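PDB 1OCU: sorting nexin from Saccharomyces cerevisiae S288C, which binds phosphatidylinositol 3-phosphate and helps retain late Golgi membrane proteins by binding cytosolic tails of certain of them at the prevacuolar compartment. Local coordinates for residues M56-E61 and N117-E122; H108-I113 and Q129-W134; R74-R79 and F154-K159; Y29-N34 and R65-S70. All coordinates share one frame; numbering follows the deposited sequence.

Contact 1 of 4, residues M56-E61 and N117-E122; sequences MFTDYE and NRFSNE. With PIB (2-(butanoyloxy)-1-{[(hydroxy{[2,3,4,6-tetrahydroxy-5-(phosphonooxy)cyclohexyl]oxy}phosphoryl)oxy]methyl}ethyl butanoate), chain C.
Met56 lies over one face of the Phe119 ring. Its chain starts with CG anti to the backbone N (chi1 178°); this extended start places SD over the ring, and the bend at chi3 (53°) folds CE back onto it. SD stands 4.4 Å from the Phe119 ring centroid, 15° off the normal, a Met-aromatic contact. CG makes a CH-pi approach displaced toward the rim, and of the Met56 side-chain atoms CE comes nearest, 3.4 Å from Phe119 CE1. At the ring's edge stand Phe57 CA, the backbone N of Thr58, which lies in the ring plane, and Thr58 OG1, 3.5 Å from Phe119 CD2. Met56 O also approaches closely, 3.3 Å from Phe119 CZ.

This is where the start of strand 57-66 of the PX domain faces the turn leading into helix 121-139, beside the phosphoinositide pocket. The turn is tied by Asn117 O, which accepts from both Ser120 N and Ser120 OG; Ser120 is the N-cap of the helix.

Polar links between the segments run through water. One molecule, 2.6 Å from Thr58 OG1, donates to Arg118 O at 2.9 Å; Thr58 OG1 is also hydrogen-bonded to Thr45 of the neighbouring strand.

Arg118 lies alongside the lipid. It runs extended from CG to NE and lays one guanidinium face over O4 of the inositol, while Arg118 NH2 comes to 3.1 Å from the 3-phosphate oxygen O32, a proximity that probably favours the anion. The CB of Phe57 points away from the 117-122 turn, and its ring makes a cation-pi contact with the lipid-binding Arg81.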
# COMPACT_ATOMS: atom_id res chain seq x y z
N MET A 56 -8.72 -15.71 10.15
CA MET A 56 -7.27 -15.59 10.25
C MET A 56 -6.74 -14.86 9.01
O MET A 56 -7.11 -15.18 7.88
CB MET A 56 -6.65 -16.99 10.36
CG MET A 56 -5.14 -16.97 10.43
SD MET A 56 -4.45 -18.59 10.78
CE MET A 56 -5.21 -19.56 9.53
N PHE A 57 -5.85 -13.90 9.23
CA PHE A 57 -5.33 -13.13 8.10
C PHE A 57 -3.98 -12.48 8.36
O PHE A 57 -3.57 -12.30 9.51
CB PHE A 57 -6.34 -12.04 7.73
CG PHE A 57 -6.37 -10.87 8.69
CD1 PHE A 57 -5.55 -9.76 8.49
CD2 PHE A 57 -7.22 -10.88 9.80
CE1 PHE A 57 -5.58 -8.68 9.37
CE2 PHE A 57 -7.26 -9.81 10.69
CZ PHE A 57 -6.44 -8.70 10.48
N THR A 58 -3.30 -12.11 7.28
CA THR A 58 -2.01 -11.46 7.36
C THR A 58 -2.11 -10.01 6.87
O THR A 58 -2.79 -9.72 5.88
CB THR A 58 -0.96 -12.16 6.48
OG1 THR A 58 -0.89 -13.55 6.82
CG2 THR A 58 0.40 -11.52 6.66
N ASP A 59 -1.45 -9.09 7.56
CA ASP A 59 -1.44 -7.71 7.09
C ASP A 59 -0.00 -7.24 7.10
O ASP A 59 0.86 -7.87 7.72
CB ASP A 59 -2.36 -6.80 7.93
CG ASP A 59 -1.96 -6.69 9.37
OD1 ASP A 59 -2.78 -6.14 10.14
OD2 ASP A 59 -0.86 -7.12 9.76
N TYR A 60 0.27 -6.15 6.39
CA TYR A 60 1.63 -5.64 6.30
C TYR A 60 1.68 -4.18 6.68
O TYR A 60 0.68 -3.45 6.57
CB TYR A 60 2.13 -5.80 4.86
CG TYR A 60 1.94 -7.19 4.30
CD1 TYR A 60 0.67 -7.68 4.02
CD2 TYR A 60 3.03 -8.05 4.14
CE1 TYR A 60 0.47 -8.99 3.59
CE2 TYR A 60 2.85 -9.36 3.71
CZ TYR A 60 1.57 -9.83 3.44
OH TYR A 60 1.39 -11.14 3.06
N GLU A 61 2.84 -3.74 7.14
CA GLU A 61 2.97 -2.34 7.51
C GLU A 61 3.55 -1.53 6.37
O GLU A 61 4.55 -1.92 5.76
CB GLU A 61 3.87 -2.16 8.73
CG GLU A 61 4.04 -0.70 9.10
CD GLU A 61 5.06 -0.48 10.19
OE1 GLU A 61 4.82 -0.94 11.33
OE2 GLU A 61 6.10 0.15 9.90
N ASN A 117 -0.63 -22.78 1.82
CA ASN A 117 0.67 -22.14 1.85
C ASN A 117 0.54 -20.64 2.09
O ASN A 117 1.50 -19.98 2.50
CB ASN A 117 1.37 -22.40 0.51
CG ASN A 117 0.54 -21.91 -0.67
OD1 ASN A 117 -0.67 -22.15 -0.74
ND2 ASN A 117 1.19 -21.23 -1.61
N ARG A 118 -0.65 -20.12 1.84
CA ARG A 118 -0.96 -18.70 2.02
C ARG A 118 -0.45 -18.13 3.35
O ARG A 118 -0.20 -16.93 3.44
CB ARG A 118 -2.47 -18.51 1.88
CG ARG A 118 -3.03 -17.21 2.39
CD ARG A 118 -4.52 -17.19 2.15
NE ARG A 118 -5.20 -16.24 3.01
CZ ARG A 118 -6.51 -16.01 3.00
NH1 ARG A 118 -7.29 -16.69 2.16
NH2 ARG A 118 -7.04 -15.11 3.82
N PHE A 119 -0.30 -18.98 4.36
CA PHE A 119 0.18 -18.52 5.66
C PHE A 119 1.57 -19.02 6.01
O PHE A 119 2.02 -18.88 7.16
CB PHE A 119 -0.79 -18.93 6.77
CG PHE A 119 -2.09 -18.18 6.74
CD1 PHE A 119 -3.30 -18.86 6.60
CD2 PHE A 119 -2.11 -16.79 6.84
CE1 PHE A 119 -4.51 -18.16 6.56
CE2 PHE A 119 -3.31 -16.08 6.81
CZ PHE A 119 -4.52 -16.77 6.67
N SER A 120 2.27 -19.58 5.03
CA SER A 120 3.62 -20.07 5.28
C SER A 120 4.61 -18.93 5.16
O SER A 120 4.32 -17.91 4.53
CB SER A 120 4.00 -21.19 4.29
OG SER A 120 4.21 -20.69 2.98
N ASN A 121 5.78 -19.11 5.76
CA ASN A 121 6.84 -18.12 5.75
C ASN A 121 7.23 -17.61 4.37
O ASN A 121 7.03 -16.44 4.04
CB ASN A 121 8.07 -18.69 6.44
CG ASN A 121 9.26 -17.76 6.36
OD1 ASN A 121 9.31 -16.75 7.06
ND2 ASN A 121 10.23 -18.09 5.51
N GLU A 122 7.79 -18.50 3.56
CA GLU A 122 8.25 -18.15 2.22
C GLU A 122 7.21 -17.41 1.40
O GLU A 122 7.54 -16.50 0.64
CB GLU A 122 8.70 -19.42 1.48
CG GLU A 122 9.93 -19.22 0.59
CD GLU A 122 10.48 -20.52 0.03
OE1 GLU A 122 9.78 -21.18 -0.78
OE2 GLU A 122 11.62 -20.90 0.39
C1 PIB C . -7.91 -13.99 -1.63
C2 PIB C . -7.80 -12.65 -0.86
C3 PIB C . -6.85 -12.82 0.33
C4 PIB C . -5.42 -13.33 -0.16
C5 PIB C . -5.58 -14.71 -0.87
C6 PIB C . -6.52 -14.50 -2.12
O1 PIB C . -8.80 -13.79 -2.73
O2 PIB C . -7.30 -11.66 -1.75
O3 PIB C . -6.83 -11.54 0.96
O4 PIB C . -4.56 -13.51 0.97
O5 PIB C . -4.31 -15.18 -1.31
O6 PIB C . -6.68 -15.74 -2.80
P1 PIB C . -10.30 -14.30 -2.78
O11 PIB C . -11.05 -13.42 -3.87
O12 PIB C . -10.99 -14.15 -1.38
O13 PIB C . -10.27 -15.86 -3.23
P3 PIB C . -6.62 -11.31 2.53
O31 PIB C . -5.18 -11.78 2.93
O32 PIB C . -7.72 -12.16 3.29
O33 PIB C . -6.73 -9.76 2.78
C7 PIB C . -9.99 -16.92 -2.32
C8 PIB C . -10.65 -18.16 -2.91
O HOH W 1 -1.12 -14.39 4.41

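Contact 2 of 4, residues H108-I113 and Q129-W134; sequences HLPGKI and QGLNTW. With PIB (2-(butanoyloxy)-1-{[(hydroxy{[2,3,4,6-tetrahydroxy-5-(phosphonooxy)cyclohexyl]oxy}phosphoryl)oxy]methyl}ethyl butanoate), chain C.
His108 meets the helix through its backbone: His108 O lies 3.4 Å from Trp134 CD1, while its imidazole starts out away from the helix. The indole N-H is engaged just upstream, Trp134 NE1 donating to Pro107 O, which fixes how the ring is turned.

Leu109 follows with the main hydrophobic contact. Its CG is anti to the carbonyl carbon (chi1 -75°), and together with chi2 at 159° this brings one methyl over the indole: Leu109 CD2 sits 3.5 Å from the centroid of the Trp134 six-membered ring and 18° off its normal, a CH-pi contact over the ring centre. Leu109 CD2 also lies 4.0 Å from Leu131 CD2, wedged between two helix residues one turn apart.

Pro110 puts its ring against Gly130 and Leu131, with Pro110 CG 4.0 Å from Leu131 CD2. At Gly130 loop and helix backbones come close, Pro110 CA and Gly130 CA being 5.4 Å apart. Gly111 adopts backbone angles that suit glycine and gives its carbonyl to the lipid-binding Arg127.

Lys112 bends at chi4 and donates from NZ to the lipid phosphate oxygen O11 at 2.7 Å and to the ester oxygen O1 at 3.0 Å; it is also salt-bridged to Glu86. Ile113 meets the inositol with its backbone, its N donating to hydroxyl O5 at 2.8 Å and its O accepting from O5 and O6.

The loop is thus divided by chemistry: Leu109 and Pro110 seat it on helix 121-139, while Lys112 and Ile113 present a cation and main-chain polar groups to the phosphoinositide in the PX-domain pocket.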
# COMPACT_ATOMS: atom_id res chain seq x y z
N HIS A 108 -0.21 -4.65 -12.27
CA HIS A 108 -1.05 -5.51 -11.45
C HIS A 108 -0.28 -5.94 -10.21
O HIS A 108 0.95 -5.92 -10.18
CB HIS A 108 -1.53 -6.75 -12.22
CG HIS A 108 -0.62 -7.17 -13.32
ND1 HIS A 108 -0.92 -6.97 -14.65
CD2 HIS A 108 0.59 -7.78 -13.29
CE1 HIS A 108 0.06 -7.44 -15.40
NE2 HIS A 108 0.99 -7.93 -14.60
N LEU A 109 -1.03 -6.30 -9.17
CA LEU A 109 -0.45 -6.72 -7.90
C LEU A 109 0.16 -8.10 -8.04
O LEU A 109 -0.15 -8.82 -8.97
CB LEU A 109 -1.54 -6.72 -6.83
CG LEU A 109 -1.96 -5.35 -6.32
CD1 LEU A 109 -3.33 -5.43 -5.68
CD2 LEU A 109 -0.93 -4.86 -5.32
N PRO A 110 1.05 -8.49 -7.10
CA PRO A 110 1.72 -9.79 -7.10
C PRO A 110 0.84 -10.99 -7.41
O PRO A 110 1.23 -11.84 -8.21
CB PRO A 110 2.37 -9.86 -5.71
CG PRO A 110 1.70 -8.76 -4.92
CD PRO A 110 1.48 -7.69 -5.94
N GLY A 111 -0.35 -11.07 -6.82
CA GLY A 111 -1.23 -12.19 -7.14
C GLY A 111 -1.94 -12.91 -6.01
O GLY A 111 -1.43 -13.02 -4.90
N LYS A 112 -3.13 -13.41 -6.31
CA LYS A 112 -3.91 -14.16 -5.33
C LYS A 112 -3.19 -15.47 -5.02
O LYS A 112 -2.42 -15.97 -5.84
CB LYS A 112 -5.30 -14.44 -5.89
CG LYS A 112 -6.20 -13.21 -5.96
CD LYS A 112 -7.53 -13.56 -6.63
CE LYS A 112 -8.52 -12.41 -6.58
NZ LYS A 112 -9.02 -12.17 -5.20
N ILE A 113 -3.42 -16.01 -3.83
CA ILE A 113 -2.75 -17.24 -3.41
C ILE A 113 -3.68 -18.26 -2.75
O ILE A 113 -4.67 -17.90 -2.10
CB ILE A 113 -1.60 -16.93 -2.43
CG1 ILE A 113 -0.57 -16.01 -3.09
CG2 ILE A 113 -0.95 -18.22 -1.96
CD1 ILE A 113 0.07 -16.59 -4.33
N GLN A 129 7.66 -8.80 -0.57
CA GLN A 129 8.57 -8.18 -1.52
C GLN A 129 7.80 -7.66 -2.71
O GLN A 129 8.11 -6.59 -3.23
CB GLN A 129 9.63 -9.17 -1.99
CG GLN A 129 10.74 -9.43 -0.99
CD GLN A 129 11.93 -10.13 -1.64
OE1 GLN A 129 11.78 -11.21 -2.22
NE2 GLN A 129 13.10 -9.51 -1.55
N GLY A 130 6.81 -8.43 -3.15
CA GLY A 130 6.01 -8.00 -4.29
C GLY A 130 5.25 -6.72 -3.97
O GLY A 130 5.20 -5.80 -4.78
N LEU A 131 4.67 -6.65 -2.77
CA LEU A 131 3.91 -5.48 -2.33
C LEU A 131 4.82 -4.27 -2.17
O LEU A 131 4.44 -3.16 -2.52
CB LEU A 131 3.19 -5.78 -1.02
CG LEU A 131 2.02 -6.78 -1.10
CD1 LEU A 131 1.48 -7.07 0.32
CD2 LEU A 131 0.91 -6.20 -2.00
N ASN A 132 6.03 -4.49 -1.65
CA ASN A 132 7.00 -3.43 -1.47
C ASN A 132 7.32 -2.78 -2.82
O ASN A 132 7.22 -1.56 -2.98
CB ASN A 132 8.28 -3.97 -0.84
CG ASN A 132 9.28 -2.87 -0.46
OD1 ASN A 132 8.97 -2.00 0.35
ND2 ASN A 132 10.47 -2.92 -1.06
N THR A 133 7.69 -3.61 -3.78
CA THR A 133 8.04 -3.15 -5.13
C THR A 133 6.87 -2.45 -5.79
O THR A 133 7.03 -1.39 -6.39
CB THR A 133 8.47 -4.35 -6.02
OG1 THR A 133 9.68 -4.93 -5.49
CG2 THR A 133 8.72 -3.91 -7.46
N TRP A 134 5.70 -3.05 -5.68
CA TRP A 134 4.50 -2.49 -6.27
C TRP A 134 4.19 -1.10 -5.70
O TRP A 134 3.91 -0.17 -6.44
CB TRP A 134 3.31 -3.43 -6.02
CG TRP A 134 2.07 -3.05 -6.75
CD1 TRP A 134 1.74 -3.38 -8.03
CD2 TRP A 134 0.99 -2.25 -6.25
NE1 TRP A 134 0.51 -2.84 -8.36
CE2 TRP A 134 0.04 -2.13 -7.28
CE3 TRP A 134 0.75 -1.61 -5.02
CZ2 TRP A 134 -1.15 -1.41 -7.13
CZ3 TRP A 134 -0.44 -0.89 -4.87
CH2 TRP A 134 -1.37 -0.80 -5.92
C1 PIB C . -7.91 -13.99 -1.63
C2 PIB C . -7.80 -12.65 -0.86
C3 PIB C . -6.85 -12.82 0.33
C4 PIB C . -5.42 -13.33 -0.16
C5 PIB C . -5.58 -14.71 -0.87
C6 PIB C . -6.52 -14.50 -2.12
O1 PIB C . -8.80 -13.79 -2.73
O2 PIB C . -7.30 -11.66 -1.75
O3 PIB C . -6.83 -11.54 0.96
O4 PIB C . -4.56 -13.51 0.97
O5 PIB C . -4.31 -15.18 -1.31
O6 PIB C . -6.68 -15.74 -2.80
P1 PIB C . -10.30 -14.30 -2.78
O11 PIB C . -11.05 -13.42 -3.87
O12 PIB C . -10.99 -14.15 -1.38
O13 PIB C . -10.27 -15.86 -3.23
P3 PIB C . -6.62 -11.31 2.53
O31 PIB C . -5.18 -11.78 2.93
O32 PIB C . -7.72 -12.16 3.29
O33 PIB C . -6.73 -9.76 2.78
C7 PIB C . -9.99 -16.92 -2.32
C8 PIB C . -10.65 -18.16 -2.91

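Contact 3 of 4, residues R74-R79 and F154-K159; sequences RVSKVR and FIEAEK
Strand 75-81, an outer strand of the three-stranded PX-domain sheet, is met here by the end of helix 149-156 and the residues that follow it. What Val78 meets in 154-159 is main-chain oxygen. CG1, anti to the carbonyl carbon (chi1 -55°), lies 3.2 Å from Ala157 O and 3.5 Å from Ile155 O, while Val78 CG2 lies 3.8 Å from Ile155 O and 3.9 Å from Phe154 O. One branched side chain therefore lies over the carbonyls of the helix end and of Ala157. Ala157 O has a polar partner as well, the guanidinium of Arg80.

Ser76, two residues earlier on the same strand face, approaches the helix with its hydroxyl. Packing is tight here, Ser76 OG standing 3.0 Å from Ile155 CG2, and Ser76 CB is 4.2 Å from Glu156 CG.

As the helix gives way to a loop at Ala157, two waters bridge the segments, the second from backbone to backbone. The first is hydrogen-bonded to Ser76 OG and donates to Ile155 O at 2.9 Å. The second accepts from Arg79 N at 3.2 Å and donates to Glu158 O.

The flanks are held by other parts of the fold. Phe154 stacks on Phe88 and packs edge-to-face with Phe85 and Phe160, Glu156 OE1 accepts from His72 N, and the Arg79 guanidinium leads off to a salt bridge with Asp59.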
# COMPACT_ATOMS: atom_id res chain seq x y z
N ARG A 74 4.58 14.16 7.78
CA ARG A 74 5.85 13.67 7.24
C ARG A 74 5.97 12.15 7.26
O ARG A 74 6.34 11.53 6.26
CB ARG A 74 7.02 14.29 8.02
CG ARG A 74 8.41 13.96 7.46
CD ARG A 74 9.50 14.37 8.43
NE ARG A 74 10.86 14.14 7.93
CZ ARG A 74 11.43 14.84 6.95
NH1 ARG A 74 10.76 15.82 6.34
NH2 ARG A 74 12.67 14.56 6.58
N VAL A 75 5.64 11.55 8.40
CA VAL A 75 5.74 10.11 8.56
C VAL A 75 4.43 9.42 8.84
O VAL A 75 3.75 9.72 9.82
CB VAL A 75 6.69 9.75 9.72
CG1 VAL A 75 6.77 8.22 9.86
CG2 VAL A 75 8.07 10.34 9.47
N SER A 76 4.06 8.48 7.98
CA SER A 76 2.83 7.73 8.19
C SER A 76 3.15 6.24 8.27
O SER A 76 3.95 5.72 7.49
CB SER A 76 1.85 8.00 7.06
OG SER A 76 2.35 7.46 5.85
N LYS A 77 2.54 5.56 9.23
CA LYS A 77 2.72 4.13 9.41
C LYS A 77 1.35 3.48 9.54
O LYS A 77 0.64 3.72 10.51
CB LYS A 77 3.56 3.82 10.65
CG LYS A 77 5.04 4.11 10.48
CD LYS A 77 5.85 3.54 11.64
CE LYS A 77 5.65 4.32 12.93
NZ LYS A 77 6.20 5.71 12.85
N VAL A 78 0.98 2.67 8.57
CA VAL A 78 -0.30 2.00 8.60
C VAL A 78 -0.11 0.53 8.26
O VAL A 78 0.95 0.12 7.80
CB VAL A 78 -1.29 2.64 7.60
CG1 VAL A 78 -1.40 4.14 7.88
CG2 VAL A 78 -0.83 2.40 6.18
N ARG A 79 -1.14 -0.27 8.50
CA ARG A 79 -1.07 -1.69 8.22
C ARG A 79 -2.18 -1.99 7.22
O ARG A 79 -3.28 -1.45 7.31
CB ARG A 79 -1.23 -2.51 9.51
CG ARG A 79 -0.10 -2.30 10.54
CD ARG A 79 -0.05 -3.42 11.59
NE ARG A 79 0.31 -4.69 10.96
CZ ARG A 79 1.56 -5.08 10.72
NH1 ARG A 79 2.58 -4.31 11.08
NH2 ARG A 79 1.78 -6.22 10.07
N PHE A 154 -4.68 5.93 1.12
CA PHE A 154 -4.19 4.57 1.35
C PHE A 154 -2.97 4.58 2.26
O PHE A 154 -2.82 3.70 3.11
CB PHE A 154 -3.82 3.90 0.03
CG PHE A 154 -3.53 2.43 0.15
CD1 PHE A 154 -4.54 1.53 0.48
CD2 PHE A 154 -2.24 1.93 -0.06
CE1 PHE A 154 -4.28 0.16 0.61
CE2 PHE A 154 -1.97 0.57 0.07
CZ PHE A 154 -2.99 -0.32 0.40
N ILE A 155 -2.11 5.59 2.10
CA ILE A 155 -0.89 5.71 2.88
C ILE A 155 -1.06 6.32 4.26
O ILE A 155 -0.26 6.04 5.16
CB ILE A 155 0.17 6.55 2.12
CG1 ILE A 155 0.65 5.79 0.89
CG2 ILE A 155 1.34 6.91 3.03
CD1 ILE A 155 1.67 6.54 0.05
N GLU A 156 -2.10 7.12 4.45
CA GLU A 156 -2.27 7.80 5.73
C GLU A 156 -3.34 7.36 6.72
O GLU A 156 -3.11 7.41 7.92
CB GLU A 156 -2.45 9.30 5.47
CG GLU A 156 -1.19 10.00 5.00
CD GLU A 156 -1.39 11.49 4.79
OE1 GLU A 156 -0.38 12.20 4.60
OE2 GLU A 156 -2.56 11.95 4.81
N ALA A 157 -4.50 6.96 6.22
CA ALA A 157 -5.61 6.55 7.08
C ALA A 157 -5.30 5.33 7.94
O ALA A 157 -4.59 4.42 7.51
CB ALA A 157 -6.84 6.28 6.23
N GLU A 158 -5.84 5.31 9.15
CA GLU A 158 -5.63 4.19 10.06
C GLU A 158 -6.20 2.95 9.39
O GLU A 158 -5.54 1.91 9.30
CB GLU A 158 -6.35 4.44 11.39
CG GLU A 158 -6.25 3.30 12.38
CD GLU A 158 -7.21 3.45 13.55
OE1 GLU A 158 -8.44 3.36 13.34
OE2 GLU A 158 -6.72 3.66 14.69
N LYS A 159 -7.44 3.06 8.92
CA LYS A 159 -8.09 1.96 8.24
C LYS A 159 -8.51 2.47 6.88
O LYS A 159 -9.01 3.59 6.76
CB LYS A 159 -9.33 1.50 9.03
CG LYS A 159 -9.02 0.85 10.38
CD LYS A 159 -8.97 -0.68 10.30
CE LYS A 159 -10.37 -1.28 10.10
NZ LYS A 159 -10.38 -2.78 10.08
O HOH W 2 2.29 4.77 5.03
O HOH W 3 -3.36 1.25 10.23

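Contact 4 of 4, residues Y29-N34 and R65-S70; sequences YAEPEN and RTNLPS
With chi1 at 69°, the amide of Asn67 stands between its own backbone N and carbonyl carbon, and from there it reaches over to the main chain of Glu33 and Asn34. The contact fastens the N-terminal arm, ahead of strand 36-46, to the turn that ends strand 57-66. That turn begins as an ST turn, Thr66 OG1 accepting from Leu68 N at 3.3 Å.

Asn67 ND2 donates to Glu33 O at 3.2 Å, with an N-H...O angle of 158°; the donor stands above the carbonyl plane. On the amide's other end, Asn67 OD1 lies 3.4 Å from Asn34 CA and accepts from the backbone N of Phe35, so both ends of the amide are tied to the arm and its rotation is fixed.

The two asparagine amides are turned nearly perpendicular to each other, at 89°. Asn34 instead rests its aliphatic part on leucine, its CB 3.6 Å from Leu68 CD2.

Glu31 bends at chi2 and approaches the amide of Asn67 through a water. That molecule donates to Glu31 OE1 at 2.6 Å and weakly accepts from Asn67 ND2, while Glu31 OE2 is salt-bridged to Arg74.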
# COMPACT_ATOMS: atom_id res chain seq x y z
N TYR A 29 15.30 21.97 9.20
CA TYR A 29 15.71 22.26 7.83
C TYR A 29 14.81 21.51 6.85
O TYR A 29 14.67 20.29 6.93
CB TYR A 29 17.17 21.83 7.63
CG TYR A 29 17.63 21.76 6.19
CD1 TYR A 29 17.63 22.89 5.38
CD2 TYR A 29 18.08 20.56 5.65
CE1 TYR A 29 18.09 22.83 4.05
CE2 TYR A 29 18.54 20.48 4.33
CZ TYR A 29 18.54 21.62 3.54
OH TYR A 29 18.99 21.54 2.24
N ALA A 30 14.20 22.24 5.92
CA ALA A 30 13.32 21.62 4.94
C ALA A 30 14.07 21.28 3.66
O ALA A 30 14.82 22.09 3.12
CB ALA A 30 12.15 22.54 4.63
N GLU A 31 13.86 20.06 3.18
CA GLU A 31 14.51 19.59 1.97
C GLU A 31 13.98 20.41 0.79
O GLU A 31 12.78 20.43 0.52
CB GLU A 31 14.20 18.10 1.75
CG GLU A 31 14.54 17.18 2.93
CD GLU A 31 13.65 17.40 4.15
OE1 GLU A 31 12.50 17.84 3.98
OE2 GLU A 31 14.10 17.11 5.28
N PRO A 32 14.88 21.11 0.07
CA PRO A 32 14.50 21.93 -1.08
C PRO A 32 13.80 21.12 -2.18
O PRO A 32 12.98 21.65 -2.93
CB PRO A 32 15.83 22.50 -1.55
CG PRO A 32 16.61 22.61 -0.27
CD PRO A 32 16.31 21.28 0.39
N GLU A 33 14.13 19.84 -2.26
CA GLU A 33 13.52 18.98 -3.27
C GLU A 33 12.39 18.13 -2.69
O GLU A 33 12.43 17.74 -1.52
CB GLU A 33 14.55 18.04 -3.90
CG GLU A 33 15.41 18.66 -4.97
CD GLU A 33 16.32 17.64 -5.63
OE1 GLU A 33 15.80 16.67 -6.23
OE2 GLU A 33 17.56 17.80 -5.55
N ASN A 34 11.39 17.87 -3.52
CA ASN A 34 10.26 17.05 -3.13
C ASN A 34 10.79 15.63 -3.04
O ASN A 34 11.69 15.25 -3.78
CB ASN A 34 9.16 17.12 -4.18
CG ASN A 34 8.34 18.38 -4.08
OD1 ASN A 34 7.57 18.72 -4.99
ND2 ASN A 34 8.48 19.09 -2.96
N ARG A 65 7.66 8.30 4.32
CA ARG A 65 8.21 9.60 4.70
C ARG A 65 8.16 10.48 3.46
O ARG A 65 8.69 10.10 2.41
CB ARG A 65 9.65 9.47 5.19
CG ARG A 65 9.78 8.89 6.58
CD ARG A 65 11.20 8.97 7.12
NE ARG A 65 11.26 8.54 8.52
CZ ARG A 65 10.90 7.33 8.94
NH1 ARG A 65 10.97 7.02 10.23
NH2 ARG A 65 10.47 6.42 8.07
N THR A 66 7.54 11.65 3.57
CA THR A 66 7.42 12.54 2.43
C THR A 66 7.26 14.00 2.84
O THR A 66 7.04 14.31 4.02
CB THR A 66 6.21 12.13 1.57
OG1 THR A 66 6.22 12.85 0.33
CG2 THR A 66 4.91 12.42 2.32
N ASN A 67 7.37 14.90 1.87
CA ASN A 67 7.21 16.33 2.13
C ASN A 67 6.35 16.95 1.03
O ASN A 67 6.23 18.17 0.92
CB ASN A 67 8.57 17.01 2.22
CG ASN A 67 9.30 17.06 0.89
OD1 ASN A 67 9.02 16.27 -0.01
ND2 ASN A 67 10.24 17.99 0.76
N LEU A 68 5.74 16.08 0.21
CA LEU A 68 4.88 16.50 -0.89
C LEU A 68 3.62 17.21 -0.38
O LEU A 68 3.03 16.82 0.63
CB LEU A 68 4.48 15.28 -1.73
CG LEU A 68 5.60 14.54 -2.45
CD1 LEU A 68 5.07 13.19 -2.96
CD2 LEU A 68 6.11 15.39 -3.61
N PRO A 69 3.17 18.25 -1.10
CA PRO A 69 1.98 19.01 -0.72
C PRO A 69 0.67 18.23 -0.60
O PRO A 69 -0.26 18.70 0.04
CB PRO A 69 1.92 20.12 -1.78
CG PRO A 69 2.57 19.48 -2.97
CD PRO A 69 3.75 18.76 -2.35
N SER A 70 0.61 17.05 -1.21
CA SER A 70 -0.59 16.20 -1.16
C SER A 70 -0.80 15.54 0.19
O SER A 70 -1.93 15.24 0.59
CB SER A 70 -0.51 15.09 -2.21
OG SER A 70 -0.96 15.52 -3.47
O HOH W 4 10.53 19.46 3.85

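Contact 3 is the buried one, contact 2 is partly buried, and contacts 1 and 4 lie at the surface on opposite sides of the chain's centre, their centres about 33 Å apart. Contacts 1 and 4 use the two ends of strand 57-66; contact 3 uses its neighbour, strand 75-81, and reaches contact 1 through the Asp59-Arg79 salt bridge and contact 4 through Arg74-Glu31. Contacts 1 and 2 share helix 121-139 and the bound lipid, and touch where Tyr60 packs on Leu131. Chemistry follows place: aromatic packing beside lipid-binding groups in contacts 1 and 2, methyls against carbonyls in contact 3, hydrogen bonding by a side-chain amide in contact 4.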